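L-threonine 3-dehydrogenase (Clostridioides difficile, PDB 7OL1) probably oxidises L-threonine at its C3 hydroxyl, as an extended short-chain dehydrogenase of the NAD(P)-dependent epimerase/dehydratase family. Local coordinates at residues N149-P152 with Q153-Q157; P63-S67 with G68-I72. One frame throughout, in Å; residues are numbered along the deposited sequence.

Interaction 1: N149-P152 with Q153-Q157; sequences NMTP and QDTLQ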
loop_
_atom_site.group_PDB
_atom_site.type_symbol
_atom_site.label_atom_id
_atom_site.label_comp_id
_atom_site.label_asym_id
_atom_site.label_seq_id
_atom_site.Cartn_x
_atom_site.Cartn_y
_atom_site.Cartn_z
ATOM N N ASN A 149 18.321 -9.505 7.846
ATOM C CA ASN A 149 18.689 -10.625 8.759
ATOM C C ASN A 149 17.779 -10.594 9.985
ATOM O O ASN A 149 17.705 -9.540 10.661
ATOM C CB ASN A 149 20.183 -10.562 9.105
ATOM C CG ASN A 149 21.071 -10.829 7.902
ATOM O OD1 ASN A 149 21.650 -9.908 7.326
ATOM N ND2 ASN A 149 21.137 -12.081 7.479
ATOM N N MET A 150 17.087 -11.698 10.255
ATOM C CA MET A 150 15.952 -11.730 11.223
ATOM C C MET A 150 15.085 -10.487 11.021
ATOM O O MET A 150 14.971 -9.641 11.958
ATOM C CB MET A 150 16.444 -11.797 12.668
ATOM C CG MET A 150 16.759 -13.206 13.067
ATOM S SD MET A 150 15.277 -14.157 13.473
ATOM C CE MET A 150 15.840 -15.686 12.731
ATOM N N THR A 151 14.538 -10.370 9.810
ATOM C CA THR A 151 13.654 -9.246 9.427
ATOM C C THR A 151 12.479 -9.280 10.381
ATOM O O THR A 151 11.803 -10.291 10.499
ATOM C CB THR A 151 13.196 -9.309 7.970
ATOM O OG1 THR A 151 14.372 -9.408 7.170
ATOM C CG2 THR A 151 12.397 -8.094 7.564
ATOM N N PRO A 152 12.246 -8.197 11.132
ATOM C CA PRO A 152 11.095 -8.132 12.026
ATOM C C PRO A 152 9.750 -8.296 11.313
ATOM O O PRO A 152 9.702 -8.134 10.127
ATOM C CB PRO A 152 11.145 -6.700 12.547
ATOM C CG PRO A 152 12.600 -6.318 12.410
ATOM C CD PRO A 152 13.049 -6.967 11.126
ATOM N N GLN A 153 8.709 -8.542 12.101
ATOM C CA GLN A 153 7.290 -8.637 11.689
ATOM C C GLN A 153 6.840 -7.256 11.214
ATOM O O GLN A 153 6.315 -7.170 10.078
ATOM C CB GLN A 153 6.458 -9.180 12.858
ATOM C CG GLN A 153 4.949 -9.186 12.642
ATOM C CD GLN A 153 4.612 -9.818 11.322
ATOM O OE1 GLN A 153 4.974 -10.958 11.053
ATOM N NE2 GLN A 153 4.020 -9.017 10.459
ATOM N N ASP A 154 7.008 -6.229 12.046
ATOM C CA ASP A 154 6.682 -4.821 11.678
ATOM C C ASP A 154 7.984 -4.135 11.274
ATOM O O ASP A 154 8.936 -4.235 12.029
ATOM C CB ASP A 154 5.932 -4.085 12.786
ATOM C CG ASP A 154 4.726 -4.851 13.302
ATOM O OD1 ASP A 154 3.976 -5.391 12.471
ATOM O OD2 ASP A 154 4.549 -4.894 14.527
ATOM N N THR A 155 8.046 -3.547 10.080
ATOM C CA THR A 155 9.282 -2.926 9.556
ATOM C C THR A 155 8.963 -2.182 8.266
ATOM O O THR A 155 7.823 -1.954 7.987
ATOM C CB THR A 155 10.414 -3.958 9.411
ATOM O OG1 THR A 155 11.606 -3.305 8.942
ATOM C CG2 THR A 155 10.063 -5.104 8.490
ATOM N N LEU A 156 9.997 -1.803 7.551
ATOM C CA LEU A 156 9.953 -0.920 6.381
ATOM C C LEU A 156 9.547 -1.817 5.208
ATOM O O LEU A 156 10.212 -2.876 5.024
ATOM C CB LEU A 156 11.346 -0.288 6.270
ATOM C CG LEU A 156 11.531 0.800 5.225
ATOM C CD1 LEU A 156 12.134 2.033 5.861
ATOM C CD2 LEU A 156 12.385 0.315 4.047
ATOM N N GLN A 157 8.452 -1.431 4.524
ATOM C CA GLN A 157 7.836 -2.108 3.350
ATOM C C GLN A 157 7.706 -1.085 2.215
ATOM O O GLN A 157 6.640 -0.344 2.143
ATOM C CB GLN A 157 6.477 -2.702 3.742
ATOM C CG GLN A 157 6.585 -3.870 4.717
ATOM C CD GLN A 157 5.242 -4.357 5.201
ATOM O OE1 GLN A 157 4.552 -3.693 5.986
ATOM N NE2 GLN A 157 4.882 -5.552 4.765
#
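Gln-153 follows Pro-152 directly and points its side chain away overall, although Gln-153 CB still touches Pro-152 C at 3.7 Å. Its CG stands anti to the backbone N (chi1 173°), and the chain then bends at chi2. This carries the amide away from 149-152, where OE1 accepts from Asn-261 N and NE2 donates to Ala-259 O. Asp-154 touches Pro-152 through its backbone: Asp-154 O lies 3.4 Å from Pro-152 CB. Asp-154 OD2 is hydrogen-bonded to His-256 NE2. Thr-155 comes back toward the first segment and makes the main side-chain contact. Its methyl, CG2, sits between the backbone N and the carbonyl carbon. There Thr-155 CG2 reaches Pro-152 O at 3.5 Å. The same methyl meets Thr-151 CG2 at 3.9 Å, and the two threonine side chains cross at about a right angle. Farther on, Gln-157 OE1 is hydrogen-bonded to Arg-158 NH1 of the second subunit. No hydrogen bond joins 149-152 to 153-157; the two meet by van der Waals contact, and several polar groups of the bend bond to the surrounding fold. It belongs to the loop between strand 132-138 and helix 162-181, part of the Rossmann-type fold of extended short-chain dehydrogenases.

Interaction 2: P63-S67 with G68-I72; sequences PVCES and GIFEI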
loop_
_atom_site.group_PDB
_atom_site.type_symbol
_atom_site.label_atom_id
_atom_site.label_comp_id
_atom_site.label_asym_id
_atom_site.label_seq_id
_atom_site.Cartn_x
_atom_site.Cartn_y
_atom_site.Cartn_z
ATOM N N PRO A 63 -5.054 -32.389 -11.381
ATOM C CA PRO A 63 -5.818 -33.250 -10.474
ATOM C C PRO A 63 -7.140 -32.603 -10.040
ATOM O O PRO A 63 -8.165 -33.252 -10.131
ATOM C CB PRO A 63 -4.908 -33.447 -9.244
ATOM C CG PRO A 63 -3.676 -32.566 -9.495
ATOM C CD PRO A 63 -3.635 -32.311 -10.991
ATOM N N VAL A 64 -7.063 -31.334 -9.630
ATOM C CA VAL A 64 -8.177 -30.552 -9.014
ATOM C C VAL A 64 -9.432 -30.751 -9.858
ATOM O O VAL A 64 -10.430 -31.268 -9.318
ATOM C CB VAL A 64 -7.864 -29.045 -8.927
ATOM C CG1 VAL A 64 -9.044 -28.294 -8.350
ATOM C CG2 VAL A 64 -6.607 -28.738 -8.137
ATOM N N CYS A 65 -9.323 -30.359 -11.136
ATOM C CA CYS A 65 -10.415 -30.186 -12.133
ATOM C C CYS A 65 -11.205 -31.478 -12.341
ATOM O O CYS A 65 -12.330 -31.375 -12.853
ATOM C CB CYS A 65 -9.858 -29.755 -13.480
ATOM S SG CYS A 65 -9.709 -27.960 -13.603
ATOM N N GLU A 66 -10.637 -32.631 -11.980
ATOM C CA GLU A 66 -11.193 -33.963 -12.314
ATOM C C GLU A 66 -11.234 -34.808 -11.034
ATOM O O GLU A 66 -10.391 -35.704 -10.895
ATOM C CB GLU A 66 -10.338 -34.531 -13.455
ATOM C CG GLU A 66 -9.732 -33.443 -14.354
ATOM C CD GLU A 66 -9.361 -33.812 -15.783
ATOM O OE1 GLU A 66 -9.953 -34.773 -16.327
ATOM O OE2 GLU A 66 -8.491 -33.116 -16.359
ATOM N N SER A 67 -12.153 -34.500 -10.111
ATOM C CA SER A 67 -12.209 -35.126 -8.764
ATOM C C SER A 67 -13.363 -34.600 -7.895
ATOM O O SER A 67 -13.947 -35.446 -7.207
ATOM C CB SER A 67 -10.915 -34.939 -8.028
ATOM O OG SER A 67 -10.865 -35.797 -6.894
ATOM N N GLY A 68 -13.653 -33.288 -7.837
ATOM C CA GLY A 68 -14.680 -32.782 -6.895
ATOM C C GLY A 68 -15.513 -31.628 -7.436
ATOM O O GLY A 68 -15.870 -31.671 -8.633
ATOM N N ILE A 69 -15.830 -30.640 -6.582
ATOM C CA ILE A 69 -16.522 -29.377 -6.984
ATOM C C ILE A 69 -15.511 -28.369 -7.529
ATOM O O ILE A 69 -14.536 -28.092 -6.827
ATOM C CB ILE A 69 -17.299 -28.754 -5.820
ATOM C CG1 ILE A 69 -18.137 -29.795 -5.073
ATOM C CG2 ILE A 69 -18.134 -27.579 -6.320
ATOM C CD1 ILE A 69 -19.060 -29.216 -3.972
ATOM N N PHE A 70 -15.786 -27.814 -8.710
ATOM C CA PHE A 70 -14.958 -26.801 -9.417
ATOM C C PHE A 70 -15.858 -25.813 -10.151
ATOM O O PHE A 70 -16.800 -26.226 -10.806
ATOM C CB PHE A 70 -14.032 -27.418 -10.456
ATOM C CG PHE A 70 -13.187 -26.406 -11.181
ATOM C CD1 PHE A 70 -11.975 -25.992 -10.653
ATOM C CD2 PHE A 70 -13.596 -25.857 -12.387
ATOM C CE1 PHE A 70 -11.193 -25.061 -11.319
ATOM C CE2 PHE A 70 -12.809 -24.930 -13.056
ATOM C CZ PHE A 70 -11.609 -24.530 -12.518
ATOM N N GLU A 71 -15.508 -24.539 -10.087
ATOM C CA GLU A 71 -16.296 -23.409 -10.615
ATOM C C GLU A 71 -15.358 -22.406 -11.284
ATOM O O GLU A 71 -14.468 -21.897 -10.631
ATOM C CB GLU A 71 -17.047 -22.776 -9.457
ATOM C CG GLU A 71 -18.134 -23.687 -8.918
ATOM C CD GLU A 71 -19.483 -23.572 -9.614
ATOM O OE1 GLU A 71 -20.486 -23.782 -8.911
ATOM O OE2 GLU A 71 -19.528 -23.245 -10.841
ATOM N N ILE A 72 -15.550 -22.153 -12.560
ATOM C CA ILE A 72 -14.967 -20.968 -13.238
ATOM C C ILE A 72 -15.411 -19.716 -12.492
ATOM O O ILE A 72 -16.654 -19.492 -12.331
ATOM C CB ILE A 72 -15.387 -20.889 -14.713
ATOM C CG1 ILE A 72 -15.033 -22.163 -15.488
ATOM C CG2 ILE A 72 -14.797 -19.641 -15.343
ATOM C CD1 ILE A 72 -13.550 -22.438 -15.586
#
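A Cys sulfur-aromatic contact joins Cys-65, in a type I beta turn, to Phe-70 in strand 69-72. The sulfur lies over one face of the ring. Cys-65 SG is 4.1 Å from the centroid of the Phe-70 ring, 14° off the ring normal. It is set slightly toward the rim, and the nearest ring atom to Cys-65 SG is Phe-70 CE1 at 4.0 Å. Phe-70 holds its CG anti to the backbone N (chi1 180°), and the ring stands out from the strand on the side of the turn. Val-64 adds a looser apolar contact: Val-64 CG1 approaches Phe-70 CD1 obliquely, at 4.4 Å. The turn runs from Pro-63 to Glu-66 and is closed by the hydrogen bond from Glu-66 N to Pro-63 O, 3.1 Å long. Ser-67 and Gly-68 then lead the chain into the strand. Ser-67 OG is hydrogen-bonded to Glu-48 OE2. No hydrogen bond links 63-67 with 68-72; their side chains meet by apolar and sulfur-aromatic packing. Val-64 also packs on Thr-39 of helix 33-46 and on Ala-53 of strand 51-55, while Phe-70 touches Ser-55. The loop thus fits against helix 33-46 and strand 51-55, the parallel neighbour of strand 69-72 in the main sheet.

In the fold
Interaction 2 comes first along the chain and closes before interaction 1 begins. Their centres are 38 Å apart, on opposite sides of the centre of the chain, and their nearest atoms are about 29 Å apart. Both fall in the range of the epimerase/dehydratase family. Interaction 2 includes strand 69-72, which pairs with strand 51-55 in the main mixed sheet. Interaction 1 lies in a loop that follows strand 132-138 of the same sheet and precedes helix 162-181. The two do not touch. Interaction 2 has no other chain beside it, whereas interaction 1 lies next to the second subunit and so forms part of the dimer interface.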